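Local coordinates for protein endo-b-1,4-glucanase (Nasutitermes takasagoensis, PDB 1KS8) that probably hydrolyses internal beta-1,4-glucosidic linkages in cellulose and related beta-glucans, as a family 9 glycosyl hydrolase, at residues 151-163 with 175-187. Sequence-based numbering, arbitrary orientation.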
loop_
_atom_site.group_PDB
_atom_site.type_symbol
_atom_site.label_atom_id
_atom_site.label_comp_id
_atom_site.label_asym_id
_atom_site.label_seq_id
_atom_site.Cartn_x
_atom_site.Cartn_y
_atom_site.Cartn_z
ATOM N N LEU A 151 3.416 -7.852 -11.230
ATOM C CA LEU A 151 4.450 -7.305 -10.359
ATOM C C LEU A 151 5.234 -6.195 -11.058
ATOM O O LEU A 151 5.432 -5.118 -10.495
ATOM C CB LEU A 151 5.411 -8.411 -9.927
ATOM C CG LEU A 151 6.649 -7.978 -9.136
ATOM C CD1 LEU A 151 6.238 -7.346 -7.815
ATOM C CD2 LEU A 151 7.536 -9.190 -8.898
ATOM N N ALA A 152 5.682 -6.464 -12.282
ATOM C CA ALA A 152 6.440 -5.478 -13.045
ATOM C C ALA A 152 5.566 -4.265 -13.358
ATOM O O ALA A 152 6.028 -3.122 -13.314
ATOM C CB ALA A 152 6.957 -6.102 -14.340
ATOM N N GLY A 153 4.300 -4.525 -13.671
ATOM C CA GLY A 153 3.373 -3.451 -13.980
ATOM C C GLY A 153 3.090 -2.538 -12.800
ATOM O O GLY A 153 3.119 -1.315 -12.935
ATOM N N GLU A 154 2.817 -3.118 -11.634
ATOM C CA GLU A 154 2.533 -2.295 -10.465
ATOM C C GLU A 154 3.767 -1.495 -10.080
ATOM O O GLU A 154 3.661 -0.345 -9.662
ATOM C CB GLU A 154 2.089 -3.155 -9.280
ATOM C CG GLU A 154 1.581 -2.339 -8.090
ATOM C CD GLU A 154 0.380 -1.476 -8.446
ATOM O OE1 GLU A 154 -0.592 -2.024 -9.008
ATOM O OE2 GLU A 154 0.401 -0.256 -8.166
ATOM N N THR A 155 4.939 -2.104 -10.225
ATOM C CA THR A 155 6.177 -1.411 -9.893
ATOM C C THR A 155 6.410 -0.264 -10.874
ATOM O O THR A 155 6.850 0.816 -10.481
ATOM C CB THR A 155 7.374 -2.381 -9.897
ATOM O OG1 THR A 155 7.108 -3.455 -8.984
ATOM C CG2 THR A 155 8.645 -1.664 -9.451
ATOM N N ALA A 156 6.101 -0.490 -12.149
ATOM C CA ALA A 156 6.260 0.562 -13.149
ATOM C C ALA A 156 5.324 1.724 -12.800
ATOM O O ALA A 156 5.689 2.895 -12.931
ATOM C CB ALA A 156 5.936 0.022 -14.532
ATOM N N ALA A 157 4.117 1.395 -12.349
ATOM C CA ALA A 157 3.142 2.411 -11.968
ATOM C C ALA A 157 3.655 3.218 -10.780
ATOM O O ALA A 157 3.558 4.445 -10.764
ATOM C CB ALA A 157 1.810 1.756 -11.615
ATOM N N ALA A 158 4.203 2.525 -9.786
ATOM C CA ALA A 158 4.726 3.191 -8.600
ATOM C C ALA A 158 5.860 4.138 -8.979
ATOM O O ALA A 158 5.926 5.270 -8.497
ATOM C CB ALA A 158 5.222 2.156 -7.590
ATOM N N LEU A 159 6.749 3.670 -9.849
ATOM C CA LEU A 159 7.880 4.480 -10.284
ATOM C C LEU A 159 7.420 5.694 -11.087
ATOM O O LEU A 159 7.938 6.800 -10.906
ATOM C CB LEU A 159 8.844 3.623 -11.105
ATOM C CG LEU A 159 9.555 2.532 -10.298
ATOM C CD1 LEU A 159 10.217 1.547 -11.249
ATOM C CD2 LEU A 159 10.581 3.158 -9.371
ATOM N N ALA A 160 6.439 5.493 -11.960
ATOM C CA ALA A 160 5.917 6.587 -12.770
ATOM C C ALA A 160 5.226 7.610 -11.874
ATOM O O ALA A 160 5.415 8.815 -12.031
ATOM C CB ALA A 160 4.943 6.053 -13.817
ATOM N N ALA A 161 4.428 7.129 -10.926
ATOM C CA ALA A 161 3.737 8.028 -10.010
ATOM C C ALA A 161 4.773 8.802 -9.198
ATOM O O ALA A 161 4.650 10.014 -9.007
ATOM C CB ALA A 161 2.820 7.236 -9.084
ATOM N N ALA A 162 5.800 8.102 -8.728
ATOM C CA ALA A 162 6.847 8.748 -7.950
ATOM C C ALA A 162 7.595 9.792 -8.780
ATOM O O ALA A 162 8.003 10.826 -8.253
ATOM C CB ALA A 162 7.825 7.706 -7.412
ATOM N N SER A 163 7.772 9.537 -10.073
ATOM C CA SER A 163 8.486 10.496 -10.915
ATOM C C SER A 163 7.739 11.827 -10.944
ATOM O O SER A 163 8.351 12.888 -11.056
ATOM C CB SER A 163 8.670 9.952 -12.341
ATOM O OG SER A 163 7.470 9.997 -13.093
ATOM N N ASN A 175 13.860 11.735 -13.220
ATOM C CA ASN A 175 14.260 11.174 -14.507
ATOM C C ASN A 175 14.651 9.707 -14.367
ATOM O O ASN A 175 14.302 8.877 -15.205
ATOM C CB ASN A 175 15.441 11.959 -15.087
ATOM C CG ASN A 175 15.051 13.349 -15.554
ATOM O OD1 ASN A 175 15.909 14.155 -15.914
ATOM N ND2 ASN A 175 13.754 13.634 -15.557
ATOM N N ASN A 176 15.386 9.398 -13.304
ATOM C CA ASN A 176 15.830 8.035 -13.047
ATOM C C ASN A 176 14.626 7.126 -12.817
ATOM O O ASN A 176 14.554 6.027 -13.360
ATOM C CB ASN A 176 16.762 8.017 -11.832
ATOM C CG ASN A 176 17.292 6.634 -11.520
ATOM O OD1 ASN A 176 17.613 5.862 -12.424
ATOM N ND2 ASN A 176 17.405 6.320 -10.235
ATOM N N LEU A 177 13.679 7.597 -12.014
ATOM C CA LEU A 177 12.468 6.835 -11.729
ATOM C C LEU A 177 11.730 6.504 -13.023
ATOM O O LEU A 177 11.303 5.370 -13.239
ATOM C CB LEU A 177 11.542 7.646 -10.821
ATOM C CG LEU A 177 11.961 7.844 -9.363
ATOM C CD1 LEU A 177 11.088 8.913 -8.725
ATOM C CD2 LEU A 177 11.841 6.528 -8.607
ATOM N N LEU A 178 11.579 7.507 -13.882
ATOM C CA LEU A 178 10.872 7.329 -15.143
ATOM C C LEU A 178 11.561 6.340 -16.078
ATOM O O LEU A 178 10.894 5.563 -16.760
ATOM C CB LEU A 178 10.700 8.679 -15.844
ATOM C CG LEU A 178 9.746 8.697 -17.041
ATOM C CD1 LEU A 178 8.360 8.235 -16.612
ATOM C CD2 LEU A 178 9.683 10.105 -17.612
ATOM N N THR A 179 12.891 6.366 -16.117
ATOM C CA THR A 179 13.629 5.444 -16.975
ATOM C C THR A 179 13.298 4.009 -16.573
ATOM O O THR A 179 12.982 3.169 -17.415
ATOM C CB THR A 179 15.153 5.667 -16.864
ATOM O OG1 THR A 179 15.484 6.949 -17.412
ATOM C CG2 THR A 179 15.913 4.587 -17.623
ATOM N N HIS A 180 13.364 3.739 -15.274
ATOM C CA HIS A 180 13.064 2.411 -14.758
ATOM C C HIS A 180 11.606 2.043 -14.996
ATOM O O HIS A 180 11.296 0.896 -15.317
ATOM C CB HIS A 180 13.385 2.349 -13.265
ATOM C CG HIS A 180 14.849 2.259 -12.969
ATOM N ND1 HIS A 180 15.552 1.078 -13.066
ATOM C CD2 HIS A 180 15.751 3.207 -12.620
ATOM C CE1 HIS A 180 16.825 1.302 -12.789
ATOM N NE2 HIS A 180 16.972 2.586 -12.515
ATOM N N ALA A 181 10.713 3.017 -14.848
ATOM C CA ALA A 181 9.288 2.779 -15.056
ATOM C C ALA A 181 9.009 2.337 -16.491
ATOM O O ALA A 181 8.265 1.387 -16.718
ATOM C CB ALA A 181 8.494 4.040 -14.734
ATOM N N ARG A 182 9.608 3.026 -17.458
ATOM C CA ARG A 182 9.403 2.683 -18.864
ATOM C C ARG A 182 9.892 1.276 -19.188
ATOM O O ARG A 182 9.224 0.523 -19.898
ATOM C CB ARG A 182 10.127 3.681 -19.770
ATOM C CG ARG A 182 9.616 5.106 -19.678
ATOM C CD ARG A 182 10.241 5.968 -20.766
ATOM N NE ARG A 182 9.774 7.350 -20.715
ATOM C CZ ARG A 182 10.030 8.259 -21.651
ATOM N NH1 ARG A 182 10.750 7.931 -22.715
ATOM N NH2 ARG A 182 9.566 9.494 -21.524
ATOM N N GLN A 183 11.066 0.929 -18.672
ATOM C CA GLN A 183 11.648 -0.382 -18.916
ATOM C C GLN A 183 10.828 -1.494 -18.276
ATOM O O GLN A 183 10.621 -2.541 -18.885
ATOM C CB GLN A 183 13.086 -0.418 -18.397
ATOM C CG GLN A 183 13.961 0.670 -19.003
ATOM C CD GLN A 183 15.358 0.684 -18.427
ATOM O OE1 GLN A 183 15.555 0.418 -17.241
ATOM N NE2 GLN A 183 16.339 1.015 -19.261
ATOM N N LEU A 184 10.357 -1.272 -17.052
ATOM C CA LEU A 184 9.556 -2.290 -16.382
ATOM C C LEU A 184 8.212 -2.495 -17.068
ATOM O O LEU A 184 7.699 -3.613 -17.099
ATOM C CB LEU A 184 9.364 -1.934 -14.903
ATOM C CG LEU A 184 10.592 -2.286 -14.054
ATOM C CD1 LEU A 184 10.480 -1.643 -12.683
ATOM C CD2 LEU A 184 10.715 -3.800 -13.941
ATOM N N PHE A 185 7.643 -1.431 -17.629
ATOM C CA PHE A 185 6.375 -1.580 -18.331
ATOM C C PHE A 185 6.593 -2.425 -19.581
ATOM O O PHE A 185 5.795 -3.306 -19.886
ATOM C CB PHE A 185 5.788 -0.236 -18.753
ATOM C CG PHE A 185 4.536 -0.373 -19.572
ATOM C CD1 PHE A 185 3.354 -0.820 -18.988
ATOM C CD2 PHE A 185 4.556 -0.134 -20.942
ATOM C CE1 PHE A 185 2.209 -1.031 -19.756
ATOM C CE2 PHE A 185 3.418 -0.341 -21.720
ATOM C CZ PHE A 185 2.243 -0.793 -21.126
ATOM N N ASP A 186 7.672 -2.146 -20.307
ATOM C CA ASP A 186 7.977 -2.902 -21.513
ATOM C C ASP A 186 8.158 -4.371 -21.158
ATOM O O ASP A 186 7.671 -5.254 -21.859
ATOM C CB ASP A 186 9.241 -2.354 -22.175
ATOM C CG ASP A 186 8.974 -1.102 -22.988
ATOM O OD1 ASP A 186 9.948 -0.405 -23.337
ATOM O OD2 ASP A 186 7.793 -0.821 -23.287
ATOM N N PHE A 187 8.859 -4.627 -20.057
ATOM C CA PHE A 187 9.081 -5.991 -19.596
ATOM C C PHE A 187 7.729 -6.650 -19.299
ATOM O O PHE A 187 7.448 -7.757 -19.761
ATOM C CB PHE A 187 9.974 -5.964 -18.344
ATOM C CG PHE A 187 10.114 -7.294 -17.645
ATOM C CD1 PHE A 187 10.244 -8.479 -18.363
ATOM C CD2 PHE A 187 10.149 -7.348 -16.254
ATOM C CE1 PHE A 187 10.406 -9.699 -17.705
ATOM C CE2 PHE A 187 10.311 -8.562 -15.589
ATOM C CZ PHE A 187 10.439 -9.739 -16.316
#
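Leu-159, Leu-177 and Leu-184 share one shape: chi1 between -67° and -79° sets each CG anti to the carbonyl carbon, and chi2 of 167° extends the chain. These leucines mesh two antiparallel helices of the (alpha/alpha)6 barrel of family 9. The helices form a helical hairpin. Their axes come within 7.9 Å over the segments 151-163 and 175-187, with 155° between their directions. Small residues permit this spacing. Ala-156 and Ala-181 mark the closest backbone approach, with their CA atoms 4.2 Å apart. The methyl of each lies against the other's backbone: Ala-156 CB is 3.5 Å from Ala-181 O, and Ala-181 CB is equally near Ala-156 O.

Both alanines also line the holes of a knobs-into-holes packing. Leu-159 enters a hole formed by Leu-177, His-180, Ala-181 and Leu-184. Leu-184 returns the fit among Ala-152, Thr-155, Ala-156 and Leu-159. The two knobs meet at about a right angle, with Leu-159 CD1 3.5 Å from Leu-184 CD1. The other branch of Leu-159, CD2, touches CD2 of Leu-177. CD1 of Leu-177 rests on the Ala-162 methyl and on the backbone leading into Ser-163. Where segment 151-163 begins and 175-187 ends, Ala-152 CB meets the Phe-187 ring obliquely at CD2.

His-180 gives only its CB to Leu-159. Its ring leads away, and its ND1 is hydrogen-bonded to His-107. Helix 62-78 packs on Thr-155, and helix 89-106 covers Ala-162 and Leu-177.

The two hydroxyls of segment 151-163 near the interface bond within their own helix. Ser-163 OG donates to Ala-160 O at 2.6 Å. Thr-155 turns CG2 to Leu-184 CD1, while its OG1 donates to Leu-151 O. That oxygen also accepts from Thr-155 N, and the two donors reach it from opposite faces of the carbonyl plane.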